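Local coordinates for E3 ubiquitin-protein ligase HERC2 (Homo sapiens, PDB 4L1M) that acts as an E3 ubiquitin-protein ligase and carries RCC1-like beta-propeller domains, which probably serve as platforms for binding other proteins, at residues A[332-337]-A[349-354]; A[343-348]-A[355-360]; A[320-325]-A[373-378]. All coordinates share one frame; numbering follows the deposited sequence.

Contact 1: residues A[332-337]-A[349-354]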
ATOM      1  N   VAL A 332     -12.842 -12.969   1.045  1.00 53.96           N
ATOM      2  CA  VAL A 332     -11.447 -12.549   1.186  1.00 50.76           C
ATOM      3  C   VAL A 332     -10.513 -13.681   0.766  1.00 50.81           C
ATOM      4  O   VAL A 332     -10.429 -14.709   1.434  1.00 52.35           O
ATOM      5  CB  VAL A 332     -11.137 -12.137   2.638  1.00 49.55           C
ATOM      6  CG1 VAL A 332      -9.734 -11.562   2.746  1.00 46.92           C
ATOM      7  CG2 VAL A 332     -12.168 -11.127   3.130  1.00 49.44           C
ATOM      8  N   HIS A 333      -9.805 -13.480  -0.343  1.00 49.40           N
ATOM      9  CA  HIS A 333      -8.876 -14.483  -0.905  1.00 48.34           C
ATOM     10  C   HIS A 333      -7.449 -14.121  -0.532  1.00 46.25           C
ATOM     11  O   HIS A 333      -7.121 -12.955  -0.367  1.00 43.42           O
ATOM     12  CB  HIS A 333      -9.013 -14.492  -2.413  1.00 48.28           C
ATOM     13  CG  HIS A 333     -10.344 -14.986  -2.891  1.00 51.63           C
ATOM     14  ND1 HIS A 333     -10.480 -16.133  -3.645  1.00 53.15           N
ATOM     15  CD2 HIS A 333     -11.600 -14.498  -2.722  1.00 53.25           C
ATOM     16  CE1 HIS A 333     -11.758 -16.335  -3.912  1.00 55.83           C
ATOM     17  NE2 HIS A 333     -12.461 -15.359  -3.361  1.00 55.22           N
ATOM     18  N   SER A 334      -6.591 -15.115  -0.407  1.00 46.51           N
ATOM     19  CA  SER A 334      -5.174 -14.836  -0.174  1.00 44.56           C
ATOM     20  C   SER A 334      -4.287 -15.816  -0.929  1.00 45.74           C
ATOM     21  O   SER A 334      -4.732 -16.876  -1.340  1.00 48.24           O
ATOM     22  CB  SER A 334      -4.855 -14.908   1.311  1.00 43.67           C
ATOM     23  OG  SER A 334      -4.775 -16.256   1.748  1.00 45.14           O
ATOM     24  N   TRP A 335      -3.028 -15.450  -1.087  1.00 45.75           N
ATOM     25  CA  TRP A 335      -2.011 -16.324  -1.694  1.00 47.98           C
ATOM     26  C   TRP A 335      -0.627 -15.821  -1.336  1.00 45.65           C
ATOM     27  O   TRP A 335      -0.467 -14.691  -0.869  1.00 43.08           O
ATOM     28  CB  TRP A 335      -2.153 -16.366  -3.230  1.00 47.91           C
ATOM     29  CG  TRP A 335      -1.804 -15.080  -3.884  1.00 44.99           C
ATOM     30  CD1 TRP A 335      -0.600 -14.721  -4.341  1.00 45.02           C
ATOM     31  CD2 TRP A 335      -2.681 -13.988  -4.148  1.00 43.96           C
ATOM     32  NE1 TRP A 335      -0.652 -13.469  -4.897  1.00 44.03           N
ATOM     33  CE2 TRP A 335      -1.931 -13.000  -4.789  1.00 42.71           C
ATOM     34  CE3 TRP A 335      -4.041 -13.761  -3.929  1.00 44.80           C
ATOM     35  CZ2 TRP A 335      -2.480 -11.790  -5.201  1.00 41.37           C
ATOM     36  CZ3 TRP A 335      -4.586 -12.550  -4.342  1.00 44.07           C
ATOM     37  CH2 TRP A 335      -3.796 -11.577  -4.961  1.00 41.64           C
ATOM     38  N   GLY A 336       0.368 -16.663  -1.592  1.00 46.70           N
ATOM     39  CA  GLY A 336       1.758 -16.270  -1.439  1.00 45.36           C
ATOM     40  C   GLY A 336       2.460 -16.969  -0.302  1.00 46.99           C
ATOM     41  O   GLY A 336       2.166 -18.125   0.019  1.00 48.07           O
ATOM     42  N   SER A 337       3.422 -16.271   0.291  1.00 46.74           N
ATOM     43  CA  SER A 337       4.308 -16.882   1.267  1.00 48.57           C
ATOM     44  C   SER A 337       3.545 -17.192   2.541  1.00 49.22           C
ATOM     45  O   SER A 337       2.625 -16.461   2.917  1.00 46.89           O
ATOM     46  CB  SER A 337       5.500 -15.958   1.549  1.00 48.48           C
ATOM     47  OG  SER A 337       6.217 -16.368   2.701  1.00 51.09           O
ATOM     48  N   VAL A 349       4.289 -24.201   3.678  1.00 61.00           N
ATOM     49  CA  VAL A 349       5.069 -22.937   3.733  1.00 58.29           C
ATOM     50  C   VAL A 349       4.732 -21.922   2.652  1.00 54.93           C
ATOM     51  O   VAL A 349       5.192 -20.788   2.724  1.00 53.65           O
ATOM     52  CB  VAL A 349       6.599 -23.180   3.673  1.00 59.46           C
ATOM     53  CG1 VAL A 349       7.041 -24.062   4.846  1.00 62.93           C
ATOM     54  CG2 VAL A 349       7.020 -23.780   2.326  1.00 59.11           C
ATOM     55  N   THR A 350       3.954 -22.331   1.649  1.00 54.95           N
ATOM     56  CA  THR A 350       3.346 -21.387   0.693  1.00 52.61           C
ATOM     57  C   THR A 350       1.897 -21.752   0.378  1.00 52.70           C
ATOM     58  O   THR A 350       1.443 -22.864   0.662  1.00 55.33           O
ATOM     59  CB  THR A 350       4.136 -21.275  -0.643  1.00 50.95           C
ATOM     60  OG1 THR A 350       3.984 -22.465  -1.407  1.00 52.05           O
ATOM     61  CG2 THR A 350       5.598 -21.011  -0.400  1.00 50.34           C
ATOM     62  N   LYS A 351       1.171 -20.771  -0.148  1.00 50.82           N
ATOM     63  CA  LYS A 351      -0.185 -20.952  -0.673  1.00 52.12           C
ATOM     64  C   LYS A 351      -0.111 -20.526  -2.133  1.00 51.06           C
ATOM     65  O   LYS A 351      -0.246 -19.331  -2.443  1.00 50.95           O
ATOM     66  CB  LYS A 351      -1.198 -20.080   0.102  1.00 52.09           C
ATOM     67  CG  LYS A 351      -2.641 -20.239  -0.362  1.00 53.27           C
ATOM     68  CD  LYS A 351      -3.592 -19.380   0.467  1.00 52.87           C
ATOM     69  CE  LYS A 351      -5.044 -19.611   0.056  1.00 54.05           C
ATOM     70  NZ  LYS A 351      -6.004 -18.820   0.878  1.00 53.10           N
ATOM     71  N   PRO A 352       0.161 -21.482  -3.035  1.00 52.33           N
ATOM     72  CA  PRO A 352       0.474 -21.181  -4.437  1.00 51.70           C
ATOM     73  C   PRO A 352      -0.573 -20.372  -5.181  1.00 51.74           C
ATOM     74  O   PRO A 352      -0.225 -19.436  -5.902  1.00 50.63           O
ATOM     75  CB  PRO A 352       0.605 -22.575  -5.070  1.00 53.51           C
ATOM     76  CG  PRO A 352       1.054 -23.445  -3.961  1.00 54.49           C
ATOM     77  CD  PRO A 352       0.356 -22.918  -2.737  1.00 54.66           C
ATOM     78  N   GLU A 353      -1.835 -20.743  -5.028  1.00 55.22           N
ATOM     79  CA  GLU A 353      -2.896 -20.095  -5.764  1.00 57.81           C
ATOM     80  C   GLU A 353      -3.902 -19.441  -4.830  1.00 56.77           C
ATOM     81  O   GLU A 353      -4.060 -19.880  -3.698  1.00 59.70           O
ATOM     82  CB  GLU A 353      -3.599 -21.096  -6.655  1.00 61.70           C
ATOM     83  CG  GLU A 353      -2.645 -21.832  -7.565  1.00 64.43           C
ATOM     84  CD  GLU A 353      -3.219 -21.973  -8.954  1.00 67.85           C
ATOM     85  OE1 GLU A 353      -3.188 -23.081  -9.481  1.00 67.51           O
ATOM     86  OE2 GLU A 353      -3.717 -20.958  -9.512  1.00 70.99           O
ATOM     87  N   PRO A 354      -4.590 -18.393  -5.318  1.00 53.81           N
ATOM     88  CA  PRO A 354      -5.616 -17.729  -4.534  1.00 53.86           C
ATOM     89  C   PRO A 354      -6.773 -18.646  -4.182  1.00 55.18           C
ATOM     90  O   PRO A 354      -7.164 -19.496  -4.977  1.00 57.43           O
ATOM     91  CB  PRO A 354      -6.098 -16.595  -5.452  1.00 53.70           C
ATOM     92  CG  PRO A 354      -5.027 -16.435  -6.479  1.00 51.75           C
ATOM     93  CD  PRO A 354      -4.414 -17.774  -6.646  1.00 52.54           C
TER

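Contact 2: residues A[343-348]-A[355-360]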
ATOM      1  N   HIS A 343      -1.268 -17.112   6.282  1.00 55.86           N
ATOM      2  CA  HIS A 343      -2.477 -17.776   5.816  1.00 56.75           C
ATOM      3  C   HIS A 343      -2.886 -18.826   6.815  1.00 59.23           C
ATOM      4  O   HIS A 343      -2.249 -19.870   6.912  1.00 63.79           O
ATOM      5  CB  HIS A 343      -2.210 -18.426   4.466  1.00 55.16           C
ATOM      6  CG  HIS A 343      -1.584 -17.496   3.492  1.00 51.49           C
ATOM      7  ND1 HIS A 343      -2.324 -16.667   2.681  1.00 50.06           N
ATOM      8  CD2 HIS A 343      -0.289 -17.228   3.230  1.00 50.33           C
ATOM      9  CE1 HIS A 343      -1.509 -15.942   1.937  1.00 48.49           C
ATOM     10  NE2 HIS A 343      -0.267 -16.264   2.252  1.00 49.72           N
ATOM     11  N   PHE A 344      -3.976 -18.575   7.528  1.00 57.71           N
ATOM     12  CA  PHE A 344      -4.402 -19.482   8.581  1.00 58.40           C
ATOM     13  C   PHE A 344      -5.119 -20.711   8.050  1.00 60.52           C
ATOM     14  O   PHE A 344      -5.499 -21.553   8.818  1.00 62.14           O
ATOM     15  CB  PHE A 344      -5.283 -18.754   9.595  1.00 58.00           C
ATOM     16  CG  PHE A 344      -6.572 -18.207   9.024  1.00 57.49           C
ATOM     17  CD1 PHE A 344      -7.644 -19.034   8.757  1.00 60.06           C
ATOM     18  CD2 PHE A 344      -6.718 -16.862   8.787  1.00 55.83           C
ATOM     19  CE1 PHE A 344      -8.823 -18.524   8.243  1.00 60.11           C
ATOM     20  CE2 PHE A 344      -7.894 -16.343   8.274  1.00 56.09           C
ATOM     21  CZ  PHE A 344      -8.944 -17.173   8.001  1.00 57.50           C
ATOM     22  N   ASP A 345      -5.307 -20.818   6.738  1.00 60.80           N
ATOM     23  CA  ASP A 345      -6.027 -21.955   6.165  1.00 63.98           C
ATOM     24  C   ASP A 345      -5.114 -23.017   5.573  1.00 65.26           C
ATOM     25  O   ASP A 345      -5.605 -23.985   5.001  1.00 65.76           O
ATOM     26  CB  ASP A 345      -7.011 -21.481   5.079  1.00 64.35           C
ATOM     27  CG  ASP A 345      -6.311 -20.893   3.861  1.00 61.98           C
ATOM     28  OD1 ASP A 345      -5.164 -20.413   4.005  1.00 59.63           O
ATOM     29  OD2 ASP A 345      -6.917 -20.900   2.765  1.00 61.74           O
ATOM     30  N   THR A 346      -3.799 -22.824   5.658  1.00 64.59           N
ATOM     31  CA  THR A 346      -2.860 -23.799   5.097  1.00 65.84           C
ATOM     32  C   THR A 346      -1.693 -24.070   6.039  1.00 64.77           C
ATOM     33  O   THR A 346      -1.184 -23.168   6.679  1.00 63.07           O
ATOM     34  CB  THR A 346      -2.361 -23.383   3.687  1.00 65.78           C
ATOM     35  OG1 THR A 346      -1.262 -24.222   3.290  1.00 71.84           O
ATOM     36  CG2 THR A 346      -1.914 -21.937   3.639  1.00 64.07           C
ATOM     37  N   LEU A 347      -1.288 -25.335   6.112  1.00 67.69           N
ATOM     38  CA  LEU A 347      -0.158 -25.762   6.956  1.00 69.48           C
ATOM     39  C   LEU A 347       1.192 -25.591   6.194  1.00 67.82           C
ATOM     40  O   LEU A 347       2.209 -25.271   6.801  1.00 66.19           O
ATOM     41  CB  LEU A 347      -0.350 -27.214   7.463  1.00 72.04           C
ATOM     42  N   ARG A 348       1.174 -25.752   4.869  1.00 66.75           N
ATOM     43  CA  ARG A 348       2.391 -25.682   4.067  1.00 66.76           C
ATOM     44  C   ARG A 348       3.014 -24.277   4.067  1.00 62.39           C
ATOM     45  O   ARG A 348       2.353 -23.297   4.411  1.00 59.69           O
ATOM     46  CB  ARG A 348       2.122 -26.189   2.631  1.00 69.56           C
ATOM     47  CG  ARG A 348       1.579 -27.625   2.606  1.00 74.71           C
ATOM     48  CD  ARG A 348       1.766 -28.350   1.281  1.00 77.68           C
ATOM     49  NE  ARG A 348       1.381 -29.759   1.430  1.00 82.95           N
ATOM     50  CZ  ARG A 348       1.455 -30.673   0.469  1.00 85.03           C
ATOM     51  NH1 ARG A 348       1.078 -31.929   0.711  1.00 88.44           N
ATOM     52  NH2 ARG A 348       1.905 -30.337  -0.737  1.00 85.31           N
ATOM     53  N   ALA A 355      -7.307 -18.469  -2.989  1.00 53.91           N
ATOM     54  CA  ALA A 355      -8.459 -19.240  -2.536  1.00 55.52           C
ATOM     55  C   ALA A 355      -9.089 -18.505  -1.364  1.00 54.24           C
ATOM     56  O   ALA A 355      -8.393 -17.844  -0.596  1.00 53.47           O
ATOM     57  CB  ALA A 355      -8.051 -20.649  -2.133  1.00 56.42           C
ATOM     58  N   ALA A 356     -10.406 -18.587  -1.265  1.00 55.96           N
ATOM     59  CA  ALA A 356     -11.151 -17.898  -0.224  1.00 56.01           C
ATOM     60  C   ALA A 356     -10.696 -18.398   1.120  1.00 56.72           C
ATOM     61  O   ALA A 356     -10.479 -19.587   1.290  1.00 57.87           O
ATOM     62  CB  ALA A 356     -12.645 -18.143  -0.391  1.00 58.09           C
ATOM     63  N   LEU A 357     -10.509 -17.479   2.056  1.00 56.28           N
ATOM     64  CA  LEU A 357     -10.277 -17.840   3.428  1.00 58.55           C
ATOM     65  C   LEU A 357     -11.629 -18.139   4.043  1.00 62.08           C
ATOM     66  O   LEU A 357     -12.580 -17.404   3.803  1.00 61.68           O
ATOM     67  CB  LEU A 357      -9.614 -16.695   4.171  1.00 57.09           C
ATOM     68  CG  LEU A 357      -8.164 -16.424   3.781  1.00 56.57           C
ATOM     69  CD1 LEU A 357      -7.722 -15.048   4.238  1.00 54.11           C
ATOM     70  CD2 LEU A 357      -7.248 -17.500   4.348  1.00 58.70           C
ATOM     71  N   PRO A 358     -11.721 -19.225   4.823  1.00 65.57           N
ATOM     72  CA  PRO A 358     -12.984 -19.618   5.424  1.00 69.67           C
ATOM     73  C   PRO A 358     -13.269 -18.805   6.662  1.00 70.69           C
ATOM     74  O   PRO A 358     -12.342 -18.207   7.229  1.00 70.21           O
ATOM     75  CB  PRO A 358     -12.751 -21.080   5.794  1.00 71.86           C
ATOM     76  CG  PRO A 358     -11.294 -21.140   6.101  1.00 70.15           C
ATOM     77  CD  PRO A 358     -10.630 -20.151   5.182  1.00 66.83           C
ATOM     78  N   GLY A 359     -14.540 -18.784   7.070  1.00 72.24           N
ATOM     79  CA  GLY A 359     -14.988 -18.004   8.206  1.00 73.28           C
ATOM     80  C   GLY A 359     -15.406 -16.572   7.892  1.00 74.63           C
ATOM     81  O   GLY A 359     -16.227 -16.004   8.619  1.00 77.69           O
ATOM     82  N   LEU A 360     -14.868 -15.990   6.814  1.00 75.22           N
ATOM     83  CA  LEU A 360     -14.962 -14.543   6.553  1.00 74.50           C
ATOM     84  C   LEU A 360     -16.091 -14.081   5.614  1.00 81.07           C
ATOM     85  O   LEU A 360     -16.443 -12.880   5.595  1.00 81.06           O
ATOM     86  CB  LEU A 360     -13.646 -14.067   5.971  1.00 70.37           C
ATOM     87  CG  LEU A 360     -12.392 -14.321   6.805  1.00 69.07           C
ATOM     88  CD1 LEU A 360     -11.185 -13.634   6.170  1.00 64.99           C
ATOM     89  CD2 LEU A 360     -12.574 -13.844   8.243  1.00 69.59           C
TER

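Contact 3: residues A[320-325]-A[373-378]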
ATOM      1  N   SER A 320       4.644  -7.912   2.069  1.00 39.77           N
ATOM      2  CA  SER A 320       5.967  -8.107   1.454  1.00 38.53           C
ATOM      3  C   SER A 320       5.945  -9.252   0.447  1.00 39.06           C
ATOM      4  O   SER A 320       6.267  -9.054  -0.728  1.00 42.84           O
ATOM      5  CB  SER A 320       7.000  -8.385   2.518  1.00 39.15           C
ATOM      6  OG  SER A 320       7.090  -7.267   3.370  1.00 41.31           O
ATOM      7  N   THR A 321       5.538 -10.435   0.897  1.00 38.49           N
ATOM      8  CA  THR A 321       5.509 -11.613   0.053  1.00 38.53           C
ATOM      9  C   THR A 321       4.166 -12.377   0.077  1.00 40.57           C
ATOM     10  O   THR A 321       4.126 -13.546  -0.281  1.00 40.72           O
ATOM     11  CB  THR A 321       6.650 -12.565   0.432  1.00 39.70           C
ATOM     12  OG1 THR A 321       6.498 -12.979   1.781  1.00 39.70           O
ATOM     13  CG2 THR A 321       7.997 -11.880   0.278  1.00 39.41           C
ATOM     14  N   HIS A 322       3.083 -11.711   0.494  1.00 40.58           N
ATOM     15  CA  HIS A 322       1.740 -12.299   0.465  1.00 42.00           C
ATOM     16  C   HIS A 322       0.709 -11.222   0.176  1.00 43.26           C
ATOM     17  O   HIS A 322       1.010 -10.045   0.302  1.00 46.40           O
ATOM     18  CB  HIS A 322       1.413 -13.017   1.762  1.00 42.68           C
ATOM     19  CG  HIS A 322       0.959 -12.120   2.873  1.00 43.16           C
ATOM     20  ND1 HIS A 322       1.828 -11.354   3.611  1.00 42.74           N
ATOM     21  CD2 HIS A 322      -0.266 -11.915   3.412  1.00 44.70           C
ATOM     22  CE1 HIS A 322       1.164 -10.695   4.540  1.00 42.51           C
ATOM     23  NE2 HIS A 322      -0.110 -11.023   4.446  1.00 45.09           N
ATOM     24  N   CYS A 323      -0.482 -11.624  -0.252  1.00 42.22           N
ATOM     25  CA  CYS A 323      -1.524 -10.677  -0.637  1.00 41.63           C
ATOM     26  C   CYS A 323      -2.874 -11.126  -0.168  1.00 41.31           C
ATOM     27  O   CYS A 323      -3.089 -12.307   0.041  1.00 41.67           O
ATOM     28  CB  CYS A 323      -1.631 -10.569  -2.147  1.00 42.94           C
ATOM     29  SG  CYS A 323      -0.193  -9.915  -2.964  1.00 42.57           S
ATOM     30  N   LEU A 324      -3.766 -10.151  -0.022  1.00 41.01           N
ATOM     31  CA  LEU A 324      -5.186 -10.375   0.169  1.00 42.66           C
ATOM     32  C   LEU A 324      -5.942  -9.688  -0.963  1.00 42.05           C
ATOM     33  O   LEU A 324      -5.501  -8.662  -1.477  1.00 40.37           O
ATOM     34  CB  LEU A 324      -5.693  -9.780   1.476  1.00 43.33           C
ATOM     35  CG  LEU A 324      -5.154 -10.248   2.827  1.00 44.64           C
ATOM     36  CD1 LEU A 324      -6.143  -9.911   3.934  1.00 44.98           C
ATOM     37  CD2 LEU A 324      -4.851 -11.735   2.850  1.00 46.08           C
ATOM     38  N   ALA A 325      -7.077 -10.273  -1.331  1.00 43.02           N
ATOM     39  CA  ALA A 325      -8.012  -9.653  -2.256  1.00 44.55           C
ATOM     40  C   ALA A 325      -9.435  -9.717  -1.725  1.00 45.31           C
ATOM     41  O   ALA A 325      -9.893 -10.772  -1.269  1.00 48.06           O
ATOM     42  CB  ALA A 325      -7.934 -10.331  -3.592  1.00 46.58           C
ATOM     43  N   ALA A 373       4.391  -9.766   7.808  1.00 45.33           N
ATOM     44  CA  ALA A 373       4.034 -11.139   8.213  1.00 45.80           C
ATOM     45  C   ALA A 373       2.634 -11.181   8.840  1.00 47.10           C
ATOM     46  O   ALA A 373       2.336 -12.036   9.680  1.00 49.03           O
ATOM     47  CB  ALA A 373       5.076 -11.662   9.174  1.00 45.59           C
ATOM     48  N   GLN A 374       1.791 -10.223   8.442  1.00 46.08           N
ATOM     49  CA  GLN A 374       0.507  -9.968   9.098  1.00 45.49           C
ATOM     50  C   GLN A 374      -0.565  -9.635   8.089  1.00 43.52           C
ATOM     51  O   GLN A 374      -0.277  -9.127   7.011  1.00 40.34           O
ATOM     52  CB  GLN A 374       0.611  -8.780  10.050  1.00 44.59           C
ATOM     53  CG  GLN A 374       1.584  -8.966  11.192  1.00 45.80           C
ATOM     54  CD  GLN A 374       3.012  -8.612  10.845  1.00 44.95           C
ATOM     55  OE1 GLN A 374       3.296  -8.042   9.786  1.00 43.08           O
ATOM     56  NE2 GLN A 374       3.931  -8.983  11.733  1.00 46.29           N
ATOM     57  N   SER A 375      -1.809  -9.933   8.456  1.00 44.25           N
ATOM     58  CA  SER A 375      -2.957  -9.617   7.625  1.00 44.06           C
ATOM     59  C   SER A 375      -4.100  -9.204   8.504  1.00 43.79           C
ATOM     60  O   SER A 375      -4.302  -9.763   9.581  1.00 47.21           O
ATOM     61  CB  SER A 375      -3.363 -10.829   6.774  1.00 46.21           C
ATOM     62  OG  SER A 375      -2.233 -11.517   6.245  1.00 47.66           O
ATOM     63  N   PHE A 376      -4.837  -8.203   8.056  1.00 43.51           N
ATOM     64  CA  PHE A 376      -6.009  -7.711   8.777  1.00 44.04           C
ATOM     65  C   PHE A 376      -7.193  -7.553   7.840  1.00 44.23           C
ATOM     66  O   PHE A 376      -7.029  -7.279   6.654  1.00 43.68           O
ATOM     67  CB  PHE A 376      -5.726  -6.360   9.399  1.00 44.13           C
ATOM     68  CG  PHE A 376      -4.582  -6.356  10.362  1.00 45.03           C
ATOM     69  CD1 PHE A 376      -4.791  -6.595  11.708  1.00 46.61           C
ATOM     70  CD2 PHE A 376      -3.287  -6.088   9.923  1.00 44.65           C
ATOM     71  CE1 PHE A 376      -3.735  -6.575  12.610  1.00 46.90           C
ATOM     72  CE2 PHE A 376      -2.230  -6.068  10.821  1.00 45.42           C
ATOM     73  CZ  PHE A 376      -2.459  -6.310  12.169  1.00 46.27           C
ATOM     74  N   ALA A 377      -8.386  -7.736   8.385  1.00 45.52           N
ATOM     75  CA  ALA A 377      -9.614  -7.524   7.648  1.00 46.20           C
ATOM     76  C   ALA A 377     -10.644  -6.964   8.609  1.00 47.64           C
ATOM     77  O   ALA A 377     -10.759  -7.473   9.727  1.00 49.85           O
ATOM     78  CB  ALA A 377     -10.108  -8.834   7.045  1.00 47.20           C
ATOM     79  N   TRP A 378     -11.398  -5.945   8.180  1.00 46.87           N
ATOM     80  CA  TRP A 378     -12.446  -5.399   9.022  1.00 48.33           C
ATOM     81  C   TRP A 378     -13.783  -5.180   8.318  1.00 50.11           C
ATOM     82  O   TRP A 378     -13.846  -4.862   7.126  1.00 51.03           O
ATOM     83  CB  TRP A 378     -11.983  -4.098   9.690  1.00 46.75           C
ATOM     84  CG  TRP A 378     -11.610  -3.012   8.741  1.00 44.61           C
ATOM     85  CD1 TRP A 378     -12.390  -1.975   8.327  1.00 44.28           C
ATOM     86  CD2 TRP A 378     -10.335  -2.839   8.097  1.00 43.17           C
ATOM     87  NE1 TRP A 378     -11.693  -1.178   7.442  1.00 43.61           N
ATOM     88  CE2 TRP A 378     -10.425  -1.678   7.297  1.00 42.31           C
ATOM     89  CE3 TRP A 378      -9.135  -3.558   8.113  1.00 42.04           C
ATOM     90  CZ2 TRP A 378      -9.376  -1.230   6.521  1.00 41.42           C
ATOM     91  CZ3 TRP A 378      -8.091  -3.117   7.337  1.00 41.20           C
ATOM     92  CH2 TRP A 378      -8.213  -1.959   6.543  1.00 41.21           C
TER

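Contact 1: residues A[332-337]-A[349-354]
The indole of Trp335 meets the pyrrolidine ring of Pro354 obliquely: CE3 lies 3.8 Å from CB of Pro354, and CG of the proline comes equally near at the same corner of the benzo ring. A first torsion of 69° places CG of Trp335 between its backbone N and carbonyl carbon, turning the indole toward the proline. At the pyrrole edge, NE1 donates to the carbonyl of Arg290, which fixes the ring's rotation. Next in the chain, Gly336 and Lys351 form an antiparallel hydrogen-bonded pair: Gly336 N reaches Lys351 O at 2.9 Å, and Lys351 N returns to Gly336 O at 2.8 Å. Ser337 and Thr350 follow as a non-hydrogen-bonded pair, CA atoms 4.6 Å apart. Lys351, with CG anti to its backbone N (chi1 -179°) and a fully extended chain, runs alongside Ser334 until NZ donates to Ser334 OG at 3.0 Å. Three acceptors, Ser334 OG, Asp345 OD2 (salt bridge) and Ala355 O, grip the ammonium, while Ser334 OG also bonds His343. This short ladder sets strand 350-352 beside the end of strand 332-335, just before 354-356, the outer-edge strand of this four-stranded blade, adding to the outer margin of the seven-bladed RCC1-type propeller.

Contact 2: residues A[343-348]-A[355-360]
Asp345 and Leu357 mark the nearest backbone approach, their CA atoms 6.5 Å apart, where a type I beta turn from His343 to Thr346 faces the chain leaving strand 354-356. This spacing goes with a contact made by side chains, and no hydrogen bond crosses it. Phe344 lays one ring face over the CD2 methyl of Leu357: CD2 sits 4.2 Å from the Phe344 ring centroid and 17° off the ring normal, a CH-pi contact displaced somewhat toward the rim. The ring edge is used differently. Pro358 O lies in the ring plane, 3.6 Å from CZ of Phe344, while CE1 of Phe344 touches CD of Pro358 at 3.9 Å. The Phe344 chi1 of 62° sets CG between backbone N and carbonyl carbon and directs the ring to this place. Asp345 crosses Leu357 at about a right angle, and its CG is 3.6 Å from the same Leu357 CD2, so one methyl is shared between an aromatic face and the face of a carboxylate. The acidic end, however, is directed by its salt bridge to Lys351. Trp30 meets the Phe344 ring edge-to-face, so the turn also touches strand 27-31 of the adjacent sheet. The result is a largely side-chain contact near the surface, apolar at Phe344, Leu357 and Pro358, on the propeller's outer side, where a loop between two blade strands packs on the link leading to the next blade.

Contact 3: residues A[320-325]-A[373-378]
His322 brings the edge of its imidazole against Ser375, NE2 lying 2.8 Å from Ser375 OG in a hydrogen bond for which either group could be the donor. The 135° angle shows that the bond is bent. Gln374 O lies in the ring plane at this edge, 3.2 Å from NE2 of His322 and 3.3 Å from its CE1, so that a hydroxyl and a carbonyl both border the imidazole. A chi1 of 81° carries the ring toward the other strand, and Ser375 OG has a further, weak bond to Gln342 O. Strands 322-325 and 374-378 run almost parallel, 9° apart, but their axes approach no closer than 8.6 Å. This is a spacing for sheets packed face to face, not for strands sharing backbone bonds, and it is how neighbouring blades of an RCC1-type beta-propeller meet: each strand belongs to a different four-stranded sheet. Farther along, Leu324 projects into the interface. Its CD1 is 4.1 Å from Ser375 CB and 3.9 Å from Phe376 O, and Ile368 and Cys370 of strand 365-370 also touch this leucine. On the other face of strand 374-378, Phe376 points away and its ring meets that of Phe65. Gln374 also points away there; its OE1 accepts Ala373 N at 2.8 Å, with the donor standing well above the carbonyl plane, and its NE2 donates to Leu32 O.

In the fold
The N-terminal strand 27-31 pairs in one sheet with strand 374-379, so the last blade joins both ends of the chain, a "velcro" closure of the propeller ring. Further on, 320-325 opens contact 3, which closes only at 373-378, after 47 intervening residues. Contacts 1 and 2 nest inside that loop. They cross each other: 332-337 comes first, then 343-348, then their partners 349-354 and 355-360. Strand 332-335 sits between 322-327 and 354-356, linking all three contacts through one sheet. Contacts 1 and 2 join the outer strand, its preceding loop and the link after it, whereas contact 3 packs this blade on the closing blade.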